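PDB 5BMT: uncharacterized protein from Parabacteroides merdae ATCC 43184, which is of unknown function but combines an immunoglobulin-like fold with a region assigned to a lipoprotein OB-domain family. Local coordinates for residues 13-18 against 110-115; 29-34 against 55-60; 100-105 against 124-129; 133-138 against 163-168. One frame throughout, in Å; residues are numbered along the deposited sequence.

Contact 1: residues 13-18 against 110-115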
loop_
_atom_site.group_PDB
_atom_site.type_symbol
_atom_site.label_atom_id
_atom_site.label_comp_id
_atom_site.label_asym_id
_atom_site.label_seq_id
_atom_site.Cartn_x
_atom_site.Cartn_y
_atom_site.Cartn_z
ATOM N N TYR A 13 1.180 3.879 8.115
ATOM C CA TYR A 13 1.568 4.295 6.785
ATOM C C TYR A 13 0.754 5.533 6.423
ATOM O O TYR A 13 -0.393 5.693 6.877
ATOM C CB TYR A 13 1.294 3.156 5.781
ATOM C CG TYR A 13 2.332 2.076 5.936
ATOM C CD1 TYR A 13 3.589 2.211 5.360
ATOM C CD2 TYR A 13 2.097 0.962 6.744
ATOM C CE1 TYR A 13 4.586 1.273 5.568
ATOM C CE2 TYR A 13 3.091 0.006 6.951
ATOM C CZ TYR A 13 4.327 0.167 6.348
ATOM O OH TYR A 13 5.331 -0.740 6.579
ATOM N N ALA A 14 1.352 6.425 5.619
ATOM C CA ALA A 14 0.705 7.678 5.298
ATOM C C ALA A 14 1.122 8.182 3.954
ATOM O O ALA A 14 2.201 7.832 3.467
ATOM C CB ALA A 14 1.105 8.721 6.342
ATOM N N ILE A 15 0.273 9.023 3.358
ATOM C CA ILE A 15 0.612 9.708 2.123
ATOM C C ILE A 15 0.965 11.166 2.460
ATOM O O ILE A 15 0.215 11.843 3.185
ATOM C CB ILE A 15 -0.569 9.673 1.119
ATOM C CG1 ILE A 15 -0.938 8.215 0.736
ATOM C CG2 ILE A 15 -0.227 10.540 -0.157
ATOM C CD1 ILE A 15 -2.244 8.138 -0.100
ATOM N N VAL A 16 2.062 11.671 1.885
ATOM C CA VAL A 16 2.429 13.091 1.991
ATOM C C VAL A 16 1.665 13.837 0.896
ATOM O O VAL A 16 1.706 13.390 -0.262
ATOM C CB VAL A 16 3.970 13.258 1.798
ATOM C CG1 VAL A 16 4.393 14.741 1.866
ATOM C CG2 VAL A 16 4.734 12.437 2.827
ATOM N N ASP A 17 0.980 14.947 1.213
ATOM C CA ASP A 17 0.239 15.633 0.155
ATOM C C ASP A 17 -0.098 17.046 0.575
ATOM O O ASP A 17 -0.001 17.382 1.747
ATOM C CB ASP A 17 -1.055 14.857 -0.116
ATOM C CG ASP A 17 -1.830 15.174 -1.367
ATOM O OD1 ASP A 17 -1.329 15.975 -2.204
ATOM O OD2 ASP A 17 -2.931 14.605 -1.520
ATOM N N TYR A 18 -0.484 17.856 -0.396
ATOM C CA TYR A 18 -0.947 19.204 -0.135
ATOM C C TYR A 18 -2.414 19.206 0.215
ATOM O O TYR A 18 -3.220 18.545 -0.454
ATOM C CB TYR A 18 -0.800 20.059 -1.403
ATOM C CG TYR A 18 0.590 20.498 -1.761
ATOM C CD1 TYR A 18 1.296 21.382 -0.944
ATOM C CD2 TYR A 18 1.158 20.138 -2.973
ATOM C CE1 TYR A 18 2.528 21.895 -1.334
ATOM C CE2 TYR A 18 2.399 20.631 -3.365
ATOM C CZ TYR A 18 3.070 21.529 -2.550
ATOM O OH TYR A 18 4.281 22.047 -2.943
ATOM N N ALA A 110 -3.524 -2.366 1.742
ATOM C CA ALA A 110 -4.665 -1.486 1.967
ATOM C C ALA A 110 -4.591 -0.328 1.020
ATOM O O ALA A 110 -3.499 0.094 0.651
ATOM C CB ALA A 110 -4.669 -0.948 3.401
ATOM N N LEU A 111 -5.754 0.209 0.659
ATOM C CA LEU A 111 -5.826 1.405 -0.157
ATOM C C LEU A 111 -5.848 2.613 0.758
ATOM O O LEU A 111 -6.730 2.723 1.631
ATOM C CB LEU A 111 -7.072 1.385 -1.068
ATOM C CG LEU A 111 -7.179 2.593 -2.042
ATOM C CD1 LEU A 111 -6.044 2.576 -3.067
ATOM C CD2 LEU A 111 -8.521 2.569 -2.796
ATOM N N LEU A 112 -4.886 3.510 0.547
ATOM C CA LEU A 112 -4.797 4.776 1.285
ATOM C C LEU A 112 -5.292 5.917 0.424
ATOM O O LEU A 112 -5.030 5.943 -0.791
ATOM C CB LEU A 112 -3.348 5.064 1.679
ATOM C CG LEU A 112 -2.861 4.393 2.992
ATOM C CD1 LEU A 112 -2.743 2.860 2.826
ATOM C CD2 LEU A 112 -1.506 4.993 3.423
ATOM N N PHE A 113 -5.941 6.888 1.077
ATOM C CA PHE A 113 -6.478 8.091 0.432
ATOM C C PHE A 113 -5.842 9.352 0.963
ATOM O O PHE A 113 -5.588 9.446 2.156
ATOM C CB PHE A 113 -8.004 8.189 0.726
ATOM C CG PHE A 113 -8.836 7.062 0.176
ATOM C CD1 PHE A 113 -8.845 5.810 0.789
ATOM C CD2 PHE A 113 -9.599 7.244 -0.965
ATOM C CE1 PHE A 113 -9.592 4.749 0.243
ATOM C CE2 PHE A 113 -10.392 6.205 -1.475
ATOM C CZ PHE A 113 -10.373 4.965 -0.879
ATOM N N SER A 114 -5.656 10.354 0.104
ATOM C CA SER A 114 -5.213 11.672 0.546
ATOM C C SER A 114 -6.061 12.694 -0.196
ATOM O O SER A 114 -6.983 12.324 -0.933
ATOM C CB SER A 114 -3.716 11.877 0.317
ATOM O OG SER A 114 -3.378 11.990 -1.059
ATOM N N ASN A 115 -5.715 13.963 -0.090
ATOM C CA ASN A 115 -6.507 14.959 -0.778
ATOM C C ASN A 115 -6.475 14.744 -2.296
ATOM O O ASN A 115 -7.519 14.831 -2.948
ATOM C CB ASN A 115 -5.927 16.330 -0.404
ATOM C CG ASN A 115 -6.749 17.486 -0.897
ATOM O OD1 ASN A 115 -7.972 17.375 -1.035
ATOM N ND2 ASN A 115 -6.086 18.591 -1.210
#
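Strand 13-18 runs alongside 110-115 without joining it in a sheet. The short axes of 13-18 and 110-113 come within 7.3 Å and cross at -31°, in roughly the same direction. The backbones are nearest at Ile15 and Ser114. At one end Leu112 CD2 packs 3.7 Å from Tyr13 O and 4.1 Å from Tyr13 CB. Ile15 and Leu112 pass each other head to foot. CD1 of Ile15 reaches the base of the leucine, 3.7 Å from Leu112 CB, while Ile15 CG2 packs on Ser114 OG. The other end is polar. Ser114 OG donates to Asp17 OD2 at 2.7 Å, from above the carboxylate plane. Asp17 CG lies anti to its own backbone N (chi1 -166°), which carries the carboxylate across to the serine. Asp17 OD1 takes the N-H of Tyr18. Asn115 ND2 gives a nearly straight bond to Tyr18 O at 3.0 Å, in the plane of its amide. The backbone N-H of Asn116 also bonds to Asp17 OD2, so the carboxylate holds the turn after strand 106-113. Strand 13-18 pairs with 24-28 and 50-57 in the five-stranded sheet, and 110-113 pairs with 118-126 in the larger sheet. The contact joins these sheets.

Contact 2: residues 29-34 against 55-60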
loop_
_atom_site.group_PDB
_atom_site.type_symbol
_atom_site.label_atom_id
_atom_site.label_comp_id
_atom_site.label_asym_id
_atom_site.label_seq_id
_atom_site.Cartn_x
_atom_site.Cartn_y
_atom_site.Cartn_z
ATOM N N LEU A 29 -3.151 6.124 7.302
ATOM C CA LEU A 29 -4.239 5.145 7.265
ATOM C C LEU A 29 -4.876 5.039 8.677
ATOM O O LEU A 29 -4.157 4.879 9.661
ATOM C CB LEU A 29 -3.646 3.781 6.865
ATOM C CG LEU A 29 -4.634 2.608 6.788
ATOM C CD1 LEU A 29 -5.692 2.842 5.687
ATOM C CD2 LEU A 29 -3.887 1.291 6.579
ATOM N N GLY A 30 -6.193 5.157 8.754
ATOM C CA GLY A 30 -6.903 5.053 10.031
ATOM C C GLY A 30 -6.802 6.236 10.972
ATOM O O GLY A 30 -7.297 6.156 12.094
ATOM N N TYR A 31 -6.246 7.386 10.514
ATOM C CA TYR A 31 -6.117 8.553 11.365
ATOM C C TYR A 31 -6.518 9.802 10.615
ATOM O O TYR A 31 -6.733 9.767 9.406
ATOM C CB TYR A 31 -4.650 8.694 11.880
ATOM C CG TYR A 31 -4.549 9.370 13.225
ATOM C CD1 TYR A 31 -4.757 8.655 14.400
ATOM C CD2 TYR A 31 -4.226 10.721 13.333
ATOM C CE1 TYR A 31 -4.675 9.268 15.649
ATOM C CE2 TYR A 31 -4.149 11.350 14.581
ATOM C CZ TYR A 31 -4.351 10.609 15.738
ATOM O OH TYR A 31 -4.252 11.191 16.968
ATOM N N TYR A 32 -6.617 10.900 11.338
ATOM C CA TYR A 32 -6.890 12.206 10.763
ATOM C C TYR A 32 -5.681 12.766 10.037
ATOM O O TYR A 32 -4.547 12.383 10.366
ATOM C CB TYR A 32 -7.185 13.172 11.912
ATOM C CG TYR A 32 -8.481 12.910 12.619
ATOM C CD1 TYR A 32 -9.700 13.145 11.991
ATOM C CD2 TYR A 32 -8.495 12.470 13.936
ATOM C CE1 TYR A 32 -10.908 12.975 12.670
ATOM C CE2 TYR A 32 -9.695 12.292 14.621
ATOM C CZ TYR A 32 -10.895 12.561 13.991
ATOM O OH TYR A 32 -12.075 12.363 14.671
ATOM N N PRO A 33 -5.886 13.773 9.164
ATOM C CA PRO A 33 -4.723 14.433 8.535
ATOM C C PRO A 33 -3.912 15.171 9.593
ATOM O O PRO A 33 -4.467 15.720 10.555
ATOM C CB PRO A 33 -5.347 15.427 7.540
ATOM C CG PRO A 33 -6.761 14.899 7.300
ATOM C CD PRO A 33 -7.158 14.331 8.665
ATOM N N LEU A 34 -2.585 15.181 9.399
ATOM C CA LEU A 34 -1.661 15.799 10.337
ATOM C C LEU A 34 -0.751 16.786 9.688
ATOM O O LEU A 34 -0.254 16.534 8.596
ATOM C CB LEU A 34 -0.765 14.717 10.965
ATOM C CG LEU A 34 -1.504 13.534 11.610
ATOM C CD1 LEU A 34 -0.505 12.506 12.070
ATOM C CD2 LEU A 34 -2.377 14.007 12.765
ATOM N N PHE A 55 4.063 9.207 14.983
ATOM C CA PHE A 55 3.653 10.534 15.393
ATOM C C PHE A 55 2.906 10.541 16.706
ATOM O O PHE A 55 2.384 9.510 17.150
ATOM C CB PHE A 55 2.722 11.127 14.297
ATOM C CG PHE A 55 1.577 10.234 13.866
ATOM C CD1 PHE A 55 0.357 10.249 14.551
ATOM C CD2 PHE A 55 1.717 9.370 12.783
ATOM C CE1 PHE A 55 -0.704 9.436 14.124
ATOM C CE2 PHE A 55 0.677 8.527 12.403
ATOM C CZ PHE A 55 -0.526 8.580 13.064
ATOM N N THR A 56 2.817 11.737 17.289
ATOM C CA THR A 56 2.068 11.986 18.512
ATOM C C THR A 56 1.339 13.314 18.375
ATOM O O THR A 56 1.908 14.283 17.851
ATOM C CB THR A 56 2.994 11.979 19.730
ATOM O OG1 THR A 56 3.841 10.831 19.680
ATOM C CG2 THR A 56 2.234 12.015 21.042
ATOM N N VAL A 57 0.092 13.350 18.844
ATOM C CA VAL A 57 -0.747 14.545 18.845
ATOM C C VAL A 57 -0.958 14.975 20.292
ATOM O O VAL A 57 -1.368 14.149 21.118
ATOM C CB VAL A 57 -2.107 14.302 18.146
ATOM C CG1 VAL A 57 -3.042 15.511 18.295
ATOM C CG2 VAL A 57 -1.906 13.938 16.675
ATOM N N ASP A 58 -0.726 16.268 20.588
ATOM C CA ASP A 58 -1.038 16.864 21.891
ATOM C C ASP A 58 -2.393 17.531 21.718
ATOM O O ASP A 58 -2.481 18.619 21.160
ATOM C CB ASP A 58 0.063 17.862 22.301
ATOM C CG ASP A 58 -0.167 18.539 23.656
ATOM O OD1 ASP A 58 -1.209 18.252 24.305
ATOM O OD2 ASP A 58 0.662 19.392 24.037
ATOM N N PHE A 59 -3.460 16.852 22.143
ATOM C CA PHE A 59 -4.823 17.350 21.978
ATOM C C PHE A 59 -5.102 18.623 22.786
ATOM O O PHE A 59 -6.037 19.356 22.444
ATOM C CB PHE A 59 -5.824 16.237 22.368
ATOM C CG PHE A 59 -5.824 15.120 21.351
ATOM C CD1 PHE A 59 -6.509 15.249 20.152
ATOM C CD2 PHE A 59 -5.115 13.940 21.585
ATOM C CE1 PHE A 59 -6.445 14.239 19.173
ATOM C CE2 PHE A 59 -5.066 12.932 20.624
ATOM C CZ PHE A 59 -5.713 13.095 19.412
ATOM N N ASP A 60 -4.273 18.904 23.801
ATOM C CA ASP A 60 -4.469 20.058 24.687
ATOM C C ASP A 60 -3.646 21.305 24.283
ATOM O O ASP A 60 -3.736 22.325 24.968
ATOM C CB ASP A 60 -4.112 19.657 26.126
ATOM C CG ASP A 60 -4.956 18.534 26.713
ATOM O OD1 ASP A 60 -6.144 18.417 26.332
ATOM O OD2 ASP A 60 -4.435 17.788 27.573
#
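The ring of Tyr31 has Phe55 over one face. Phe55 CE1 stands 3.8 Å above the plane, over the ring centre. This is an edge-to-face pair with centroids 5.1 Å apart and planes at 60°. One face of Phe55 is in turn covered by Leu34. Its CD1 makes a CH-pi contact 3.5 Å from the Phe55 centroid and 16° off the normal. The Phe59 ring takes Val57 CG1 on one face, and Tyr31 OH lies at its edge, 3.4 Å from Phe59 CZ. The tyrosine oxygen also packs on Val57, with Tyr31 OH to Val57 CG2 at 3.6 Å. That same methyl touches the second branch of Leu34, CD2, at 3.9 Å. Thus the two methyls of Leu34 are shared between Phe55 and Val57. Phe55 CG sits between the backbone N and the carbonyl carbon (chi1 51°), and this turns the ring edge to Tyr31 and a face to Leu34. No hydrogen bond links the two segments. After the strand, Asp58 OD1 accepts from Asp60 N in an Asx turn, next to Phe59. Leu10 and Pro28 add to the apolar cluster, and Tyr73 packs on Leu34, Val57 and Phe59. The arrangement is an aromatic and aliphatic cluster that fastens the connection between strands 24-28 and 34-35 to strand 50-57. All three strands belong to the five-stranded sheet in the region assigned to the OB-domain family.

Contact 3: residues 100-105 against 124-129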
loop_
_atom_site.group_PDB
_atom_site.type_symbol
_atom_site.label_atom_id
_atom_site.label_comp_id
_atom_site.label_asym_id
_atom_site.label_seq_id
_atom_site.Cartn_x
_atom_site.Cartn_y
_atom_site.Cartn_z
ATOM N N ASN A 100 14.643 -14.147 -12.698
ATOM C CA ASN A 100 15.040 -13.804 -11.326
ATOM C C ASN A 100 13.816 -13.684 -10.393
ATOM O O ASN A 100 13.876 -12.967 -9.400
ATOM C CB ASN A 100 15.872 -12.494 -11.302
ATOM C CG ASN A 100 17.118 -12.588 -12.148
ATOM O OD1 ASN A 100 17.341 -11.795 -13.067
ATOM N ND2 ASN A 100 17.903 -13.609 -11.911
ATOM N N GLU A 101 12.723 -14.387 -10.714
ATOM C CA GLU A 101 11.528 -14.315 -9.885
ATOM C C GLU A 101 11.777 -14.858 -8.479
ATOM O O GLU A 101 12.513 -15.834 -8.301
ATOM C CB GLU A 101 10.356 -15.064 -10.530
ATOM C CG GLU A 101 9.052 -14.829 -9.774
ATOM C CD GLU A 101 7.751 -14.947 -10.527
ATOM O OE1 GLU A 101 7.743 -15.481 -11.659
ATOM O OE2 GLU A 101 6.726 -14.502 -9.972
ATOM N N LEU A 102 11.113 -14.233 -7.486
ATOM C CA LEU A 102 11.173 -14.664 -6.093
ATOM C C LEU A 102 9.831 -15.164 -5.617
ATOM O O LEU A 102 8.794 -14.585 -5.966
ATOM C CB LEU A 102 11.557 -13.464 -5.211
ATOM C CG LEU A 102 12.907 -12.854 -5.505
ATOM C CD1 LEU A 102 13.043 -11.531 -4.783
ATOM C CD2 LEU A 102 14.055 -13.789 -5.079
ATOM N N LEU A 103 9.839 -16.163 -4.745
ATOM C CA LEU A 103 8.622 -16.598 -4.081
ATOM C C LEU A 103 8.348 -15.650 -2.929
ATOM O O LEU A 103 9.293 -15.125 -2.302
ATOM C CB LEU A 103 8.774 -18.013 -3.529
ATOM C CG LEU A 103 8.996 -19.069 -4.568
ATOM C CD1 LEU A 103 9.265 -20.436 -3.889
ATOM C CD2 LEU A 103 7.807 -19.157 -5.542
ATOM N N LEU A 104 7.078 -15.474 -2.609
ATOM C CA LEU A 104 6.668 -14.628 -1.481
ATOM C C LEU A 104 5.993 -15.480 -0.413
ATOM O O LEU A 104 5.568 -16.610 -0.683
ATOM C CB LEU A 104 5.706 -13.540 -1.976
ATOM C CG LEU A 104 6.320 -12.279 -2.611
ATOM C CD1 LEU A 104 6.866 -12.544 -3.982
ATOM C CD2 LEU A 104 5.226 -11.238 -2.808
ATOM N N SER A 105 5.855 -14.914 0.790
ATOM C CA SER A 105 5.224 -15.612 1.918
ATOM C C SER A 105 4.116 -14.761 2.581
ATOM O O SER A 105 3.618 -15.115 3.651
ATOM C CB SER A 105 6.294 -15.978 2.938
ATOM O OG SER A 105 6.889 -14.812 3.486
ATOM N N PRO A 124 4.877 -7.050 0.709
ATOM C CA PRO A 124 5.380 -8.383 0.332
ATOM C C PRO A 124 6.314 -8.868 1.425
ATOM O O PRO A 124 7.125 -8.076 1.970
ATOM C CB PRO A 124 6.128 -8.148 -0.980
ATOM C CG PRO A 124 6.397 -6.686 -1.042
ATOM C CD PRO A 124 5.347 -5.997 -0.219
ATOM N N THR A 125 6.186 -10.153 1.772
ATOM C CA THR A 125 6.988 -10.797 2.801
ATOM C C THR A 125 7.750 -11.935 2.151
ATOM O O THR A 125 7.246 -12.520 1.178
ATOM C CB THR A 125 6.071 -11.265 3.940
ATOM O OG1 THR A 125 5.213 -10.176 4.300
ATOM C CG2 THR A 125 6.840 -11.743 5.168
ATOM N N PHE A 126 8.946 -12.241 2.675
ATOM C CA PHE A 126 9.791 -13.289 2.155
ATOM C C PHE A 126 10.255 -14.210 3.242
ATOM O O PHE A 126 10.689 -13.741 4.302
ATOM C CB PHE A 126 11.027 -12.673 1.476
ATOM C CG PHE A 126 10.678 -11.763 0.329
ATOM C CD1 PHE A 126 10.372 -10.423 0.553
ATOM C CD2 PHE A 126 10.555 -12.263 -0.961
ATOM C CE1 PHE A 126 9.989 -9.596 -0.499
ATOM C CE2 PHE A 126 10.161 -11.433 -2.013
ATOM C CZ PHE A 126 9.853 -10.110 -1.763
ATOM N N THR A 127 10.302 -15.520 2.938
ATOM C CA THR A 127 10.849 -16.525 3.863
ATOM C C THR A 127 12.256 -16.091 4.277
ATOM O O THR A 127 12.572 -16.081 5.461
ATOM C CB THR A 127 10.832 -17.907 3.208
ATOM O OG1 THR A 127 9.492 -18.247 2.878
ATOM C CG2 THR A 127 11.459 -18.990 4.101
ATOM N N SER A 128 13.088 -15.726 3.287
ATOM C CA SER A 128 14.432 -15.240 3.543
ATOM C C SER A 128 14.876 -14.296 2.463
ATOM O O SER A 128 14.446 -14.399 1.314
ATOM C CB SER A 128 15.437 -16.388 3.670
ATOM O OG SER A 128 15.646 -17.087 2.460
ATOM N N VAL A 129 15.695 -13.328 2.865
ATOM C CA VAL A 129 16.396 -12.412 1.965
ATOM C C VAL A 129 17.806 -12.252 2.478
ATOM O O VAL A 129 18.087 -12.580 3.641
ATOM C CB VAL A 129 15.727 -11.017 1.796
ATOM C CG1 VAL A 129 14.286 -11.111 1.287
ATOM C CG2 VAL A 129 15.794 -10.205 3.094
HETATM O O HOH W 1 9.265 -16.188 0.289
#
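Leu104, Leu102 and Phe126 form the apolar centre, where the chain turns a corner at Thr127, between strands 118-126 and 128-131, in this immunoglobulin-like protein. Leu104 lies alongside Phe126 and Pro124, pointing the same way as both. Its CG is 4.0 Å from Phe126 CE2, and Leu104 CD2 reaches Pro124 CB at 3.7 Å. Leu102 comes at a right angle to the phenylalanine, with Leu102 CD1 4.0 Å from the same Phe126 CE2. Phe126 CG stands anti to the carbonyl carbon (chi1 -60°), and the ring bends back to these leucines. With alanine in place of Leu104 the two methyl branches are gone, which is likely to open a gap beside Pro124 and leave the Phe126 ring less firmly held. Leu161 and Ala163 of strand 153-167 also pack on Leu104. Farther out, Leu103 O approaches Phe126 CD2 at 3.4 Å. The chain directions here are nearly perpendicular, so backbone pairing is slight. At the polar edge Ser105 N donates to Thr125 O at 2.8 Å. Ser105 OG packs against the methyl of Thr125. One water bridges the backbones beside this bond: it donates to Leu103 O at 2.8 Å and accepts from Thr127 N at 2.9 Å.

Contact 4: residues 133-138 against 163-168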
loop_
_atom_site.group_PDB
_atom_site.type_symbol
_atom_site.label_atom_id
_atom_site.label_comp_id
_atom_site.label_asym_id
_atom_site.label_seq_id
_atom_site.Cartn_x
_atom_site.Cartn_y
_atom_site.Cartn_z
ATOM N N GLN A 133 19.669 -6.919 -0.089
ATOM C CA GLN A 133 19.009 -7.438 -1.289
ATOM C C GLN A 133 18.029 -6.370 -1.766
ATOM O O GLN A 133 17.409 -5.687 -0.944
ATOM C CB GLN A 133 18.265 -8.753 -0.957
ATOM C CG GLN A 133 17.519 -9.379 -2.158
ATOM C CD GLN A 133 16.892 -10.701 -1.774
ATOM O OE1 GLN A 133 17.512 -11.553 -1.120
ATOM N NE2 GLN A 133 15.685 -10.941 -2.267
ATOM N N LYS A 134 17.883 -6.220 -3.084
ATOM C CA LYS A 134 16.916 -5.278 -3.621
ATOM C C LYS A 134 16.038 -6.013 -4.614
ATOM O O LYS A 134 16.539 -6.780 -5.436
ATOM C CB LYS A 134 17.602 -4.075 -4.298
ATOM C CG LYS A 134 18.457 -3.225 -3.345
ATOM C CD LYS A 134 17.622 -2.187 -2.589
ATOM C CE LYS A 134 18.422 -1.441 -1.549
ATOM N NZ LYS A 134 18.452 -2.177 -0.263
ATOM N N ASN A 135 14.733 -5.754 -4.537
ATOM C CA ASN A 135 13.760 -6.358 -5.431
ATOM C C ASN A 135 13.008 -5.294 -6.178
ATOM O O ASN A 135 12.897 -4.156 -5.692
ATOM C CB ASN A 135 12.732 -7.173 -4.635
ATOM C CG ASN A 135 13.283 -8.168 -3.662
ATOM O OD1 ASN A 135 14.365 -8.718 -3.850
ATOM N ND2 ASN A 135 12.459 -8.566 -2.711
ATOM N N THR A 136 12.415 -5.674 -7.311
ATOM C CA THR A 136 11.438 -4.841 -8.001
ATOM C C THR A 136 10.185 -5.692 -8.150
ATOM O O THR A 136 10.234 -6.930 -8.004
ATOM C CB THR A 136 11.901 -4.204 -9.299
ATOM O OG1 THR A 136 12.358 -5.223 -10.169
ATOM C CG2 THR A 136 12.927 -3.076 -9.036
ATOM N N TYR A 137 9.076 -5.030 -8.401
ATOM C CA TYR A 137 7.784 -5.681 -8.363
ATOM C C TYR A 137 6.915 -5.365 -9.533
ATOM O O TYR A 137 7.103 -4.378 -10.236
ATOM C CB TYR A 137 7.028 -5.207 -7.083
ATOM C CG TYR A 137 7.752 -5.594 -5.808
ATOM C CD1 TYR A 137 7.524 -6.828 -5.202
ATOM C CD2 TYR A 137 8.705 -4.743 -5.229
ATOM C CE1 TYR A 137 8.240 -7.223 -4.075
ATOM C CE2 TYR A 137 9.433 -5.134 -4.103
ATOM C CZ TYR A 137 9.187 -6.372 -3.525
ATOM O OH TYR A 137 9.907 -6.785 -2.420
ATOM N N ILE A 138 5.920 -6.229 -9.725
ATOM C CA ILE A 138 4.882 -6.013 -10.690
ATOM C C ILE A 138 3.567 -6.353 -10.004
ATOM O O ILE A 138 3.390 -7.473 -9.497
ATOM C CB ILE A 138 5.080 -6.793 -12.041
ATOM C CG1 ILE A 138 3.839 -6.707 -12.946
ATOM C CG2 ILE A 138 5.437 -8.261 -11.828
ATOM C CD1 ILE A 138 3.804 -5.577 -13.690
ATOM N N ALA A 163 7.522 -10.569 -7.784
ATOM C CA ALA A 163 8.792 -9.905 -7.489
ATOM C C ALA A 163 9.935 -10.482 -8.287
ATOM O O ALA A 163 9.974 -11.702 -8.498
ATOM C CB ALA A 163 9.121 -10.067 -6.015
ATOM N N GLN A 164 10.893 -9.618 -8.622
ATOM C CA GLN A 164 12.148 -10.035 -9.256
ATOM C C GLN A 164 13.302 -9.536 -8.417
ATOM O O GLN A 164 13.257 -8.399 -7.940
ATOM C CB GLN A 164 12.299 -9.489 -10.685
ATOM C CG GLN A 164 11.293 -10.069 -11.681
ATOM C CD GLN A 164 11.381 -9.324 -12.995
ATOM O OE1 GLN A 164 10.986 -8.161 -13.104
ATOM N NE2 GLN A 164 11.918 -9.972 -14.023
ATOM N N LYS A 165 14.343 -10.362 -8.245
ATOM C CA LYS A 165 15.531 -9.906 -7.528
ATOM C C LYS A 165 16.332 -8.991 -8.460
ATOM O O LYS A 165 16.579 -9.375 -9.613
ATOM C CB LYS A 165 16.386 -11.100 -7.053
ATOM C CG LYS A 165 17.404 -10.721 -5.965
ATOM C CD LYS A 165 18.417 -11.844 -5.673
ATOM C CE LYS A 165 17.806 -13.119 -5.161
ATOM N NZ LYS A 165 18.861 -14.133 -4.857
ATOM N N ARG A 166 16.713 -7.791 -7.971
ATOM C CA ARG A 166 17.517 -6.874 -8.794
ATOM C C ARG A 166 18.956 -6.764 -8.282
ATOM O O ARG A 166 19.865 -6.564 -9.098
ATOM C CB ARG A 166 16.875 -5.487 -8.883
ATOM C CG ARG A 166 15.469 -5.493 -9.503
ATOM C CD ARG A 166 15.398 -5.794 -11.012
ATOM N NE ARG A 166 16.037 -4.758 -11.830
ATOM C CZ ARG A 166 15.441 -3.648 -12.255
ATOM N NH1 ARG A 166 14.164 -3.421 -11.972
ATOM N NH2 ARG A 166 16.099 -2.785 -13.018
ATOM N N GLU A 167 19.183 -6.904 -6.964
ATOM C CA GLU A 167 20.532 -6.896 -6.357
ATOM C C GLU A 167 20.591 -8.042 -5.374
ATOM O O GLU A 167 19.666 -8.204 -4.580
ATOM C CB GLU A 167 20.863 -5.561 -5.671
ATOM C CG GLU A 167 20.963 -4.369 -6.617
ATOM C CD GLU A 167 21.129 -3.000 -5.980
ATOM O OE1 GLU A 167 21.934 -2.872 -5.029
ATOM O OE2 GLU A 167 20.490 -2.041 -6.470
ATOM N N GLU A 168 21.665 -8.841 -5.430
ATOM C CA GLU A 168 21.844 -10.052 -4.630
ATOM C C GLU A 168 21.921 -9.799 -3.127
ATOM O O GLU A 168 21.304 -10.537 -2.358
ATOM C CB GLU A 168 23.114 -10.788 -5.100
ATOM C CG GLU A 168 23.445 -12.082 -4.356
ATOM C CD GLU A 168 22.526 -13.276 -4.528
ATOM O OE1 GLU A 168 21.580 -13.204 -5.345
ATOM O OE2 GLU A 168 22.771 -14.299 -3.849
HETATM O O HOH W 2 19.730 -12.719 -2.476
HETATM O O HOH W 3 10.217 -6.087 -11.604
#
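Backbone hydrogen bonds tie 133-138 to 163-168 as antiparallel strands. Thr136 and Gln164 are a hydrogen-bonded pair, with Thr136 N to Gln164 O at 2.9 Å and the return bond also in place. Asn135-Lys165 and Tyr137-Ala163 are non-hydrogen-bonded pairs. At Lys134 the register shifts. Lys134 O accepts from Arg166 N at 2.7 Å and from Glu167 N at 3.1 Å, while Lys134 N bonds back to Glu167 O. Among the side-chain bonds, in one of its two conformers Arg166 curls back over Thr136, and Arg166 NH1 donates to Thr136 OG1 at 3.1 Å, nearly straight and in the guanidinium plane. A water links Thr136 OG1 with Gln164 OE1, and Gln164 NE2 is hydrogen-bonded to Asp99 O. On the face of Asn135 and Tyr137, Gln133 NE2 donates to Asn135 OD1 at 3.0 Å, on a lone pair. Asn135 ND2 continues the chain to Tyr137 OH, which is also bonded to Asp179. A second water joins Gln133 OE1, Lys165 NZ and Glu168 O, beside the Lys165-Glu168 salt bridge. A leucine in place of Gln133 would probably leave Asn135 OD1 without this donor and the water without one of its partners. Apolar packing is smaller: Tyr137 CE1 meets Ala163 CB at 3.6 Å. Lys134 and Glu167 lie side by side, their charged ends not in contact. Arg166 and Glu167 together opposite Lys134 make a classic beta bulge, here in antiparallel strands of the larger sheet of an immunoglobulin-like protein.

Contacts 1 and 2 touch where the backbone of Tyr13 is hydrogen-bonded to that of Leu29; their centres are 14 Å apart. Along the chain, contact 2 lies between the two halves of contact 1. Contacts 3 and 4 have centres 9 Å apart. Strand 101-102 of contact 3 pairs with strand 153-167 of contact 4, and Phe126 and Leu102 touch Asn135. Contact 4 follows contact 3 in sequence. Contacts 2 and 3 are about 34 Å apart between centres, on opposite sides of the chain's centre. Strands 106-113 and 118-126 connect contact 1 to contact 3. Contact 1 thus bridges the five-stranded sheet and the larger sheet, while contact 2 lies within the first and contacts 3 and 4 within the second.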